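Local coordinates for protein DNA polymerase III beta subunit (Streptococcus pyogenes, PDB 2AVT) that probably encircles DNA as a ring-shaped dimer and keeps the replicative polymerase attached to its template, acting as a processivity factor of bacterial chromosome replication, at residues Asn297-His302 / Val318-Ser323; Gln269-Ala274 / Glu313-Val318; Lys97-Glu100 / Val104-Thr107; Asn49-Ile54 / Ser205-Glu210. All coordinates share one frame; numbering follows the deposited sequence.

Interaction 1: residues Asn297-His302 / Val318-Ser323; sequences NHISAH and VSQSGS
Gln-320 bridges the space between two strands by reaching for the backbone of Asn-297, where strand 298-305 is about to begin. Its CB points toward the other segment, and CG is set between the backbone N and the carbonyl carbon (chi1 66°). From there the chain runs on extended, so that CD arrives 3.5 Å from Asn-297 N. One corner of the amide, modelled as NE2, lies 2.9 Å from Asn-297 N. The model has probably exchanged the amide's nitrogen and oxygen; with the group turned back this approach may be a hydrogen bond. The other corner, modelled as OE1, meets Ile-299 CD1 at 3.9 Å, an apolar methyl beside the amide end. The two strands belong to different sheets of the C-terminal domain: 298-305 lies within a four-stranded antiparallel sheet, whereas 319-322 is the last strand of a longer one, entered through a classic beta bulge in which Val-318 and Ser-319 both face Val-265. The contact thus spans the seam between sheets rather than pairing strands. Asn-297 CB points away, but its side chain folds back to bring OD1 near Gln-320; their chains cross at about a right angle and their amide planes stand 86° apart. Further along strand 298-305, Ser-300 OG and His-302 NE2 share a hydrogen bond of 2.6 Å, and Ile-299 packs on Ile-294 and Ile-317.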
loop_
_atom_site.group_PDB
_atom_site.type_symbol
_atom_site.label_atom_id
_atom_site.label_comp_id
_atom_site.label_asym_id
_atom_site.label_seq_id
_atom_site.Cartn_x
_atom_site.Cartn_y
_atom_site.Cartn_z
ATOM N N ASN A 297 34.796 -27.295 -0.960
ATOM C CA ASN A 297 33.564 -27.794 -1.559
ATOM C C ASN A 297 32.443 -28.005 -0.540
ATOM O O ASN A 297 31.828 -29.071 -0.486
ATOM C CB ASN A 297 33.850 -29.105 -2.289
ATOM C CG ASN A 297 35.191 -29.094 -2.989
ATOM O OD1 ASN A 297 35.520 -28.156 -3.720
ATOM N ND2 ASN A 297 35.977 -30.141 -2.772
ATOM N N HIS A 298 32.183 -26.982 0.265
ATOM C CA HIS A 298 31.138 -27.051 1.275
ATOM C C HIS A 298 30.930 -25.674 1.896
ATOM O O HIS A 298 31.738 -25.214 2.706
ATOM C CB HIS A 298 31.514 -28.062 2.363
ATOM C CG HIS A 298 30.489 -28.203 3.444
ATOM N ND1 HIS A 298 29.991 -27.125 4.145
ATOM C CD2 HIS A 298 29.880 -29.298 3.961
ATOM C CE1 HIS A 298 29.123 -27.549 5.046
ATOM N NE2 HIS A 298 29.036 -28.864 4.955
ATOM N N ILE A 299 29.851 -25.014 1.492
ATOM C CA ILE A 299 29.515 -23.694 2.010
ATOM C C ILE A 299 28.127 -23.787 2.642
ATOM O O ILE A 299 27.195 -24.306 2.026
ATOM C CB ILE A 299 29.492 -22.646 0.883
ATOM C CG1 ILE A 299 30.783 -22.740 0.068
ATOM C CG2 ILE A 299 29.356 -21.250 1.472
ATOM C CD1 ILE A 299 32.033 -22.602 0.901
ATOM N N SER A 300 27.993 -23.296 3.870
ATOM C CA SER A 300 26.712 -23.357 4.560
ATOM C C SER A 300 26.424 -22.135 5.426
ATOM O O SER A 300 27.338 -21.499 5.948
ATOM C CB SER A 300 26.651 -24.621 5.419
ATOM O OG SER A 300 27.682 -24.619 6.393
ATOM N N ALA A 301 25.141 -21.817 5.566
ATOM C CA ALA A 301 24.694 -20.685 6.370
ATOM C C ALA A 301 24.063 -21.215 7.650
ATOM O O ALA A 301 23.388 -22.241 7.645
ATOM C CB ALA A 301 23.683 -19.852 5.593
ATOM N N HIS A 302 24.277 -20.506 8.751
ATOM C CA HIS A 302 23.747 -20.942 10.028
ATOM C C HIS A 302 23.280 -19.785 10.899
ATOM O O HIS A 302 23.932 -18.743 10.990
ATOM C CB HIS A 302 24.816 -21.738 10.780
ATOM C CG HIS A 302 25.468 -22.798 9.950
ATOM N ND1 HIS A 302 24.801 -23.925 9.521
ATOM C CD2 HIS A 302 26.716 -22.882 9.435
ATOM C CE1 HIS A 302 25.612 -24.657 8.777
ATOM N NE2 HIS A 302 26.780 -24.045 8.709
ATOM N N VAL A 318 29.155 -21.230 -7.423
ATOM C CA VAL A 318 29.618 -21.269 -8.804
ATOM C C VAL A 318 31.066 -21.749 -8.841
ATOM O O VAL A 318 31.427 -22.600 -9.651
ATOM C CB VAL A 318 29.523 -19.875 -9.454
ATOM C CG1 VAL A 318 29.955 -19.943 -10.908
ATOM C CG2 VAL A 318 28.104 -19.359 -9.350
ATOM N N SER A 319 31.889 -21.204 -7.953
ATOM C CA SER A 319 33.293 -21.584 -7.882
ATOM C C SER A 319 33.907 -21.012 -6.611
ATOM O O SER A 319 33.437 -20.003 -6.081
ATOM C CB SER A 319 34.057 -21.053 -9.099
ATOM O OG SER A 319 34.222 -19.648 -9.022
ATOM N N GLN A 320 34.956 -21.659 -6.121
ATOM C CA GLN A 320 35.615 -21.188 -4.915
ATOM C C GLN A 320 37.121 -21.367 -5.030
ATOM O O GLN A 320 37.611 -22.067 -5.918
ATOM C CB GLN A 320 35.092 -21.945 -3.691
ATOM C CG GLN A 320 35.436 -23.425 -3.665
ATOM C CD GLN A 320 34.777 -24.156 -2.508
ATOM O OE1 GLN A 320 34.977 -23.807 -1.345
ATOM N NE2 GLN A 320 33.986 -25.173 -2.825
ATOM N N SER A 321 37.849 -20.712 -4.131
ATOM C CA SER A 321 39.300 -20.786 -4.107
ATOM C C SER A 321 39.797 -20.108 -2.840
ATOM O O SER A 321 39.131 -19.229 -2.289
ATOM C CB SER A 321 39.894 -20.088 -5.334
ATOM O OG SER A 321 39.595 -18.705 -5.327
ATOM N N GLY A 322 40.971 -20.519 -2.379
ATOM C CA GLY A 322 41.517 -19.934 -1.172
ATOM C C GLY A 322 41.308 -20.846 0.020
ATOM O O GLY A 322 40.861 -21.983 -0.128
ATOM N N SER A 323 41.621 -20.334 1.206
ATOM C CA SER A 323 41.497 -21.101 2.437
ATOM C C SER A 323 40.087 -21.140 3.015
ATOM O O SER A 323 39.227 -20.321 2.675
ATOM C CB SER A 323 42.449 -20.534 3.489
ATOM O OG SER A 323 42.169 -19.166 3.731
#

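Interaction 2: residues Gln269-Ala274 / Glu313-Val318; sequences QSLRHA and EDLDIV
A helix packs here on a strand end and the chain that follows it, in the C-terminal of the chain's three related domains: the first turns of helix 268-282 settle on the end of strand 309-314 and the residues after it. Leu-315 touches the helix at two places. Its CG stands anti to the carbonyl carbon (chi1 -64°), and the two methyls then part to meet different turns of the helix. CD1 touches Leu-271 CD1 at 3.8 Å, methyl against methyl. CD2 presses on Ala-274 CB at 3.4 Å, tighter than usual for two carbons; the short alanine side chain is consistent with so close an approach. Leu-271 reaches Leu-315 with an extended first torsion that swings CG anti to its backbone N (chi1 180°), which brings the end of the chain nearer than its base. Glu-313 extends toward the helix and brings its carboxylate to Ala-274, but its polar grip is outward: OE1 is hydrogen-bonded to Ser-111 OG of the second subunit, while OE2 has a long, weak ion pair with Arg-277. The backbone of Glu-313 also pairs antiparallel with a strand of that subunit, so the sheet continues across the dimer interface. Within the chain, strand 298-305 is the sheet neighbour of 309-314, while Phe-266 of strand 262-267 and Leu-338 of helix 331-339 pack on Leu-271.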
loop_
_atom_site.group_PDB
_atom_site.type_symbol
_atom_site.label_atom_id
_atom_site.label_comp_id
_atom_site.label_asym_id
_atom_site.label_seq_id
_atom_site.Cartn_x
_atom_site.Cartn_y
_atom_site.Cartn_z
ATOM N N GLN A 269 20.943 -14.221 -7.177
ATOM C CA GLN A 269 19.594 -14.426 -6.659
ATOM C C GLN A 269 19.426 -15.529 -5.614
ATOM O O GLN A 269 18.784 -15.311 -4.587
ATOM C CB GLN A 269 18.626 -14.681 -7.814
ATOM C CG GLN A 269 17.159 -14.710 -7.389
ATOM C CD GLN A 269 16.207 -14.877 -8.559
ATOM O OE1 GLN A 269 16.117 -15.948 -9.161
ATOM N NE2 GLN A 269 15.493 -13.807 -8.893
ATOM N N SER A 270 19.987 -16.708 -5.869
ATOM C CA SER A 270 19.855 -17.811 -4.923
ATOM C C SER A 270 20.481 -17.469 -3.577
ATOM O O SER A 270 19.960 -17.858 -2.533
ATOM C CB SER A 270 20.486 -19.094 -5.485
ATOM O OG SER A 270 21.898 -19.007 -5.541
ATOM N N LEU A 271 21.591 -16.738 -3.598
ATOM C CA LEU A 271 22.259 -16.351 -2.357
ATOM C C LEU A 271 21.414 -15.339 -1.588
ATOM O O LEU A 271 21.383 -15.343 -0.348
ATOM C CB LEU A 271 23.637 -15.748 -2.645
ATOM C CG LEU A 271 24.393 -15.317 -1.384
ATOM C CD1 LEU A 271 24.502 -16.509 -0.434
ATOM C CD2 LEU A 271 25.779 -14.790 -1.746
ATOM N N ARG A 272 20.737 -14.464 -2.326
ATOM C CA ARG A 272 19.884 -13.459 -1.706
ATOM C C ARG A 272 18.723 -14.163 -1.014
ATOM O O ARG A 272 18.377 -13.829 0.118
ATOM C CB ARG A 272 19.355 -12.475 -2.758
ATOM C CG ARG A 272 18.485 -11.349 -2.184
ATOM C CD ARG A 272 18.266 -10.226 -3.197
ATOM N NE ARG A 272 17.624 -10.700 -4.422
ATOM C CZ ARG A 272 16.366 -11.121 -4.492
ATOM N NH1 ARG A 272 15.597 -11.129 -3.408
ATOM N NH2 ARG A 272 15.873 -11.540 -5.652
ATOM N N HIS A 273 18.137 -15.148 -1.692
ATOM C CA HIS A 273 17.020 -15.899 -1.132
ATOM C C HIS A 273 17.436 -16.629 0.141
ATOM O O HIS A 273 16.679 -16.685 1.114
ATOM C CB HIS A 273 16.477 -16.918 -2.145
ATOM C CG HIS A 273 15.762 -16.301 -3.308
ATOM N ND1 HIS A 273 15.199 -15.044 -3.255
ATOM C CD2 HIS A 273 15.487 -16.785 -4.542
ATOM C CE1 HIS A 273 14.610 -14.778 -4.409
ATOM N NE2 HIS A 273 14.771 -15.817 -5.208
ATOM N N ALA A 274 18.643 -17.188 0.133
ATOM C CA ALA A 274 19.158 -17.910 1.290
ATOM C C ALA A 274 19.301 -16.959 2.467
ATOM O O ALA A 274 18.875 -17.265 3.581
ATOM C CB ALA A 274 20.507 -18.534 0.959
ATOM N N GLU A 313 21.557 -24.190 6.440
ATOM C CA GLU A 313 21.345 -24.259 5.002
ATOM C C GLU A 313 22.608 -24.348 4.146
ATOM O O GLU A 313 23.497 -23.503 4.240
ATOM C CB GLU A 313 20.523 -23.045 4.562
ATOM C CG GLU A 313 20.053 -23.089 3.123
ATOM C CD GLU A 313 19.315 -21.829 2.721
ATOM O OE1 GLU A 313 18.372 -21.430 3.440
ATOM O OE2 GLU A 313 19.673 -21.236 1.683
ATOM N N ASP A 314 22.664 -25.376 3.304
ATOM C CA ASP A 314 23.788 -25.588 2.389
ATOM C C ASP A 314 23.641 -24.601 1.230
ATOM O O ASP A 314 22.582 -24.527 0.612
ATOM C CB ASP A 314 23.763 -27.015 1.831
ATOM C CG ASP A 314 24.021 -28.070 2.894
ATOM O OD1 ASP A 314 23.352 -28.031 3.951
ATOM O OD2 ASP A 314 24.881 -28.946 2.666
ATOM N N LEU A 315 24.699 -23.854 0.931
ATOM C CA LEU A 315 24.653 -22.883 -0.156
ATOM C C LEU A 315 25.307 -23.385 -1.443
ATOM O O LEU A 315 26.457 -23.817 -1.441
ATOM C CB LEU A 315 25.326 -21.576 0.271
ATOM C CG LEU A 315 24.661 -20.827 1.426
ATOM C CD1 LEU A 315 25.428 -19.547 1.731
ATOM C CD2 LEU A 315 23.227 -20.517 1.058
ATOM N N ASP A 316 24.559 -23.325 -2.541
ATOM C CA ASP A 316 25.069 -23.745 -3.842
ATOM C C ASP A 316 26.027 -22.654 -4.320
ATOM O O ASP A 316 25.766 -21.467 -4.121
ATOM C CB ASP A 316 23.907 -23.902 -4.830
ATOM C CG ASP A 316 24.353 -24.420 -6.187
ATOM O OD1 ASP A 316 25.576 -24.559 -6.411
ATOM O OD2 ASP A 316 23.477 -24.686 -7.036
ATOM N N ILE A 317 27.139 -23.043 -4.937
ATOM C CA ILE A 317 28.097 -22.050 -5.412
ATOM C C ILE A 317 28.504 -22.248 -6.868
ATOM O O ILE A 317 28.241 -23.292 -7.468
ATOM C CB ILE A 317 29.385 -22.053 -4.570
ATOM C CG1 ILE A 317 30.313 -23.168 -5.050
ATOM C CG2 ILE A 317 29.045 -22.260 -3.103
ATOM C CD1 ILE A 317 31.727 -23.029 -4.541
ATOM N N VAL A 318 29.155 -21.230 -7.423
ATOM C CA VAL A 318 29.618 -21.269 -8.804
ATOM C C VAL A 318 31.066 -21.749 -8.841
ATOM O O VAL A 318 31.427 -22.600 -9.651
ATOM C CB VAL A 318 29.523 -19.875 -9.454
ATOM C CG1 VAL A 318 29.955 -19.943 -10.908
ATOM C CG2 VAL A 318 28.104 -19.359 -9.350
#

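Interaction 3: residues Lys97-Glu100 / Val104-Thr107; sequences KEIE and VVLT
A beta hairpin, 93-99 with 103-108, supplies this antiparallel strand pairing in the five-stranded sheet of the N-terminal domain. Lys-97 and Val-105 form the hydrogen-bonded pair: Lys-97 N gives its hydrogen to Val-105 O at 2.9 Å, and Val-105 N returns one to Lys-97 O at 2.7 Å, almost straight at 177°. Lys-97 O also receives the CA-H of Val-104, at 3.4 Å, as a lesser contact. One residue along, Glu-98 and Val-104 make the non-hydrogen-bonded pair, their CA atoms 4.1 Å apart, with Val-104 CG1 resting against Glu-98 CB. The side chains of these two residues share a sheet face, on which Val-104 packs against Ile-75 and Leu-77 of strand 73-78. Lys-97 and Val-105 occupy the other face. There Lys-97 CG is anti to the backbone N (chi1 -172°), and the stretched chain carries the ammonium group away from the partner strand. Near the hairpin end, Ile-99 crosses Val-105 at about a right angle and sets CG2 on Val-105 CG2 at 3.9 Å. The polar end of Glu-98 is met by Ile-2 N, which donates to OE1, on the neighbouring strand 3-7 side. Backbone hydrogen bonds therefore fix the register, methyl contacts fill in around them, and one carboxylate oxygen of the buried Glu-98, OE1, accepts from a main-chain N-H.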
loop_
_atom_site.group_PDB
_atom_site.type_symbol
_atom_site.label_atom_id
_atom_site.label_comp_id
_atom_site.label_asym_id
_atom_site.label_seq_id
_atom_site.Cartn_x
_atom_site.Cartn_y
_atom_site.Cartn_z
ATOM N N LYS A 97 -8.855 29.489 -15.224
ATOM C CA LYS A 97 -8.981 30.936 -15.295
ATOM C C LYS A 97 -8.905 31.583 -13.927
ATOM O O LYS A 97 -9.731 31.310 -13.058
ATOM C CB LYS A 97 -10.306 31.318 -15.972
ATOM C CG LYS A 97 -10.458 32.803 -16.277
ATOM C CD LYS A 97 -11.728 33.056 -17.102
ATOM C CE LYS A 97 -11.746 34.454 -17.705
ATOM N NZ LYS A 97 -12.709 34.549 -18.851
ATOM N N GLU A 98 -7.909 32.438 -13.736
ATOM C CA GLU A 98 -7.755 33.129 -12.467
ATOM C C GLU A 98 -8.693 34.319 -12.432
ATOM O O GLU A 98 -8.892 34.992 -13.445
ATOM C CB GLU A 98 -6.310 33.610 -12.281
ATOM C CG GLU A 98 -6.139 34.686 -11.205
ATOM C CD GLU A 98 -4.689 35.142 -11.045
ATOM O OE1 GLU A 98 -3.902 34.996 -12.007
ATOM O OE2 GLU A 98 -4.338 35.659 -9.962
ATOM N N ILE A 99 -9.286 34.566 -11.271
ATOM C CA ILE A 99 -10.170 35.708 -11.098
ATOM C C ILE A 99 -9.634 36.472 -9.901
ATOM O O ILE A 99 -8.552 36.155 -9.405
ATOM C CB ILE A 99 -11.638 35.284 -10.854
ATOM C CG1 ILE A 99 -11.741 34.377 -9.626
ATOM C CG2 ILE A 99 -12.168 34.552 -12.081
ATOM C CD1 ILE A 99 -13.182 34.001 -9.266
ATOM N N GLU A 100 -10.379 37.468 -9.435
ATOM C CA GLU A 100 -9.947 38.293 -8.318
ATOM C C GLU A 100 -9.657 37.548 -7.028
ATOM O O GLU A 100 -10.222 36.489 -6.762
ATOM C CB GLU A 100 -10.992 39.375 -8.025
ATOM C CG GLU A 100 -12.363 38.824 -7.655
ATOM C CD GLU A 100 -13.315 39.908 -7.177
ATOM O OE1 GLU A 100 -13.569 40.864 -7.946
ATOM O OE2 GLU A 100 -13.805 39.801 -6.028
ATOM N N VAL A 104 -8.874 30.570 -8.680
ATOM C CA VAL A 104 -8.850 30.036 -10.032
ATOM C C VAL A 104 -10.110 29.230 -10.260
ATOM O O VAL A 104 -10.525 28.437 -9.411
ATOM C CB VAL A 104 -7.629 29.118 -10.311
ATOM C CG1 VAL A 104 -6.355 29.956 -10.369
ATOM C CG2 VAL A 104 -7.517 28.050 -9.249
ATOM N N VAL A 105 -10.722 29.449 -11.415
ATOM C CA VAL A 105 -11.926 28.737 -11.792
ATOM C C VAL A 105 -11.479 27.649 -12.749
ATOM O O VAL A 105 -10.904 27.938 -13.807
ATOM C CB VAL A 105 -12.912 29.663 -12.516
ATOM C CG1 VAL A 105 -14.161 28.887 -12.922
ATOM C CG2 VAL A 105 -13.252 30.852 -11.628
ATOM N N LEU A 106 -11.737 26.403 -12.366
ATOM C CA LEU A 106 -11.379 25.250 -13.166
ATOM C C LEU A 106 -12.669 24.745 -13.819
ATOM O O LEU A 106 -13.634 24.417 -13.117
ATOM C CB LEU A 106 -10.796 24.157 -12.270
ATOM C CG LEU A 106 -9.636 24.541 -11.336
ATOM C CD1 LEU A 106 -9.303 23.366 -10.424
ATOM C CD2 LEU A 106 -8.401 24.927 -12.168
ATOM N N THR A 107 -12.685 24.689 -15.149
ATOM C CA THR A 107 -13.862 24.225 -15.873
ATOM C C THR A 107 -13.519 23.024 -16.736
ATOM O O THR A 107 -12.578 23.059 -17.543
ATOM C CB THR A 107 -14.440 25.330 -16.774
ATOM O OG1 THR A 107 -14.806 26.453 -15.967
ATOM C CG2 THR A 107 -15.683 24.830 -17.512
#

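Interaction 4: residues Asn49-Ile54 / Ser205-Glu210; sequences NGQISI and SKSLRE
Ile-52 lays its two branches along helix 205-214, each against a different helical residue one turn apart. CG2, anti to its carbonyl carbon, faces Ser-207: it lies 3.6 Å from Ser-207 CB and 3.4 Å from Ser-207 OG. The longer branch starts between the backbone N and the carbonyl carbon (chi1 62°) and extends so that CD1 rests 3.9 Å from Glu-210 CG, with Glu-210 CB equally near. Here the two chains meet at about a right angle, methyl end against the aliphatic part of the glutamate. OE1 of Glu-210 forms a salt bridge with Arg-20. Gln-51 approaches Ser-207 through CG, 3.4 Å from the hydroxyl oxygen. Carbon thus comes to Ser-207 OG from both Gln-51 and Ile-52, and the contact buries this hydroxyl without any partner in the model. The contact joins two domains of the chain, strand 52-59 of the N-terminal one and helix 205-214 of the central one, beside the place where strands 52-59 and 238-243 pair into one continuous antiparallel sheet; Thr-242 touches both Ile-52 and Ser-207. The bend leading into the strand is shaped by Asn-49, whose OD1 accepts from Ile-52 N at 2.9 Å and from Gln-51 N at 2.8 Å, the latter an Asx turn. Both donors are tilted from the plane of the amide carbonyl, Ile-52 N by 17° and Gln-51 N by 30°.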
loop_
_atom_site.group_PDB
_atom_site.type_symbol
_atom_site.label_atom_id
_atom_site.label_comp_id
_atom_site.label_asym_id
_atom_site.label_seq_id
_atom_site.Cartn_x
_atom_site.Cartn_y
_atom_site.Cartn_z
ATOM N N ASN A 49 10.636 21.146 -0.765
ATOM C CA ASN A 49 10.442 20.689 0.606
ATOM C C ASN A 49 11.621 21.044 1.508
ATOM O O ASN A 49 11.802 20.422 2.550
ATOM C CB ASN A 49 10.254 19.173 0.623
ATOM C CG ASN A 49 11.498 18.419 0.126
ATOM O OD1 ASN A 49 12.551 19.009 -0.096
ATOM N ND2 ASN A 49 11.369 17.119 -0.039
ATOM N N GLY A 50 12.421 22.025 1.100
ATOM C CA GLY A 50 13.565 22.417 1.907
ATOM C C GLY A 50 14.840 21.645 1.589
ATOM O O GLY A 50 15.937 22.104 1.900
ATOM N N GLN A 51 14.700 20.474 0.974
ATOM C CA GLN A 51 15.856 19.654 0.613
ATOM C C GLN A 51 16.023 19.702 -0.910
ATOM O O GLN A 51 17.126 19.948 -1.415
ATOM C CB GLN A 51 15.645 18.210 1.076
ATOM C CG GLN A 51 16.919 17.368 1.178
ATOM C CD GLN A 51 17.784 17.753 2.371
ATOM O OE1 GLN A 51 17.337 17.708 3.515
ATOM N NE2 GLN A 51 19.025 18.127 2.108
ATOM N N ILE A 52 14.928 19.462 -1.635
ATOM C CA ILE A 52 14.945 19.516 -3.096
ATOM C C ILE A 52 13.878 20.473 -3.607
ATOM O O ILE A 52 12.942 20.837 -2.881
ATOM C CB ILE A 52 14.683 18.129 -3.753
ATOM C CG1 ILE A 52 13.301 17.611 -3.367
ATOM C CG2 ILE A 52 15.750 17.126 -3.330
ATOM C CD1 ILE A 52 12.978 16.241 -3.943
ATOM N N SER A 53 14.045 20.888 -4.857
ATOM C CA SER A 53 13.109 21.765 -5.536
ATOM C C SER A 53 13.010 21.252 -6.964
ATOM O O SER A 53 14.032 20.930 -7.592
ATOM C CB SER A 53 13.602 23.212 -5.570
ATOM O OG SER A 53 13.656 23.772 -4.269
ATOM N N ILE A 54 11.789 21.164 -7.468
ATOM C CA ILE A 54 11.553 20.713 -8.833
ATOM C C ILE A 54 10.791 21.771 -9.616
ATOM O O ILE A 54 9.726 22.216 -9.186
ATOM C CB ILE A 54 10.730 19.414 -8.866
ATOM C CG1 ILE A 54 11.533 18.274 -8.241
ATOM C CG2 ILE A 54 10.369 19.050 -10.310
ATOM C CD1 ILE A 54 10.757 16.988 -8.144
ATOM N N SER A 205 21.082 11.112 0.339
ATOM C CA SER A 205 20.623 9.946 -0.397
ATOM C C SER A 205 19.165 9.983 -0.828
ATOM O O SER A 205 18.829 9.519 -1.921
ATOM C CB SER A 205 20.889 8.677 0.413
ATOM O OG SER A 205 20.358 8.794 1.719
ATOM N N LYS A 206 18.289 10.522 0.014
ATOM C CA LYS A 206 16.882 10.566 -0.352
ATOM C C LYS A 206 16.691 11.437 -1.581
ATOM O O LYS A 206 15.873 11.136 -2.443
ATOM C CB LYS A 206 16.028 11.112 0.797
ATOM C CG LYS A 206 14.534 10.968 0.534
ATOM C CD LYS A 206 13.705 11.261 1.776
ATOM C CE LYS A 206 12.294 10.709 1.620
ATOM N NZ LYS A 206 12.320 9.241 1.329
ATOM N N SER A 207 17.457 12.516 -1.655
ATOM C CA SER A 207 17.366 13.427 -2.780
ATOM C C SER A 207 17.721 12.727 -4.092
ATOM O O SER A 207 17.193 13.069 -5.146
ATOM C CB SER A 207 18.287 14.628 -2.552
ATOM O OG SER A 207 17.899 15.343 -1.389
ATOM N N LEU A 208 18.611 11.742 -4.024
ATOM C CA LEU A 208 19.020 11.008 -5.214
ATOM C C LEU A 208 17.937 10.029 -5.650
ATOM O O LEU A 208 17.710 9.839 -6.851
ATOM C CB LEU A 208 20.341 10.272 -4.958
ATOM C CG LEU A 208 21.553 11.204 -4.993
ATOM C CD1 LEU A 208 22.821 10.445 -4.649
ATOM C CD2 LEU A 208 21.653 11.822 -6.379
ATOM N N ARG A 209 17.268 9.409 -4.681
ATOM C CA ARG A 209 16.188 8.479 -5.006
ATOM C C ARG A 209 15.098 9.240 -5.766
ATOM O O ARG A 209 14.474 8.703 -6.680
ATOM C CB ARG A 209 15.592 7.869 -3.736
ATOM C CG ARG A 209 16.597 7.096 -2.894
ATOM C CD ARG A 209 16.093 5.697 -2.563
ATOM N NE ARG A 209 15.679 5.551 -1.169
ATOM C CZ ARG A 209 14.581 6.088 -0.637
ATOM N NH1 ARG A 209 13.761 6.824 -1.378
ATOM N NH2 ARG A 209 14.302 5.879 0.645
ATOM N N GLU A 210 14.875 10.492 -5.383
ATOM C CA GLU A 210 13.867 11.313 -6.041
ATOM C C GLU A 210 14.290 11.654 -7.476
ATOM O O GLU A 210 13.442 11.804 -8.357
ATOM C CB GLU A 210 13.611 12.595 -5.242
ATOM C CG GLU A 210 12.952 12.367 -3.881
ATOM C CD GLU A 210 11.605 11.660 -3.980
ATOM O OE1 GLU A 210 10.725 12.141 -4.722
ATOM O OE2 GLU A 210 11.420 10.622 -3.309
#

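Overall arrangement
Interactions 1 and 2 form one neighbourhood in the C-terminal domain: their centres are 11 Å apart, they share Val-318, and strands 298-305 and 309-314 are sheet neighbours, joined by probable hydrogen bonds from Ala-301 N to Glu-313 O at 2.7 Å and from Leu-315 N to Ile-299 O at 2.8 Å. Interaction 3 lies on the opposite side of the chain's centre, its own centre 61 Å from that of interaction 2. Interaction 4 sits near the middle, at the junction of N-terminal and central domains, with centres 31 Å from interaction 3 and 36 Å from interaction 2. Interaction 3 is nested in sequence within the loop closed by interaction 4. Among the four, interaction 2 alone reaches the second subunit.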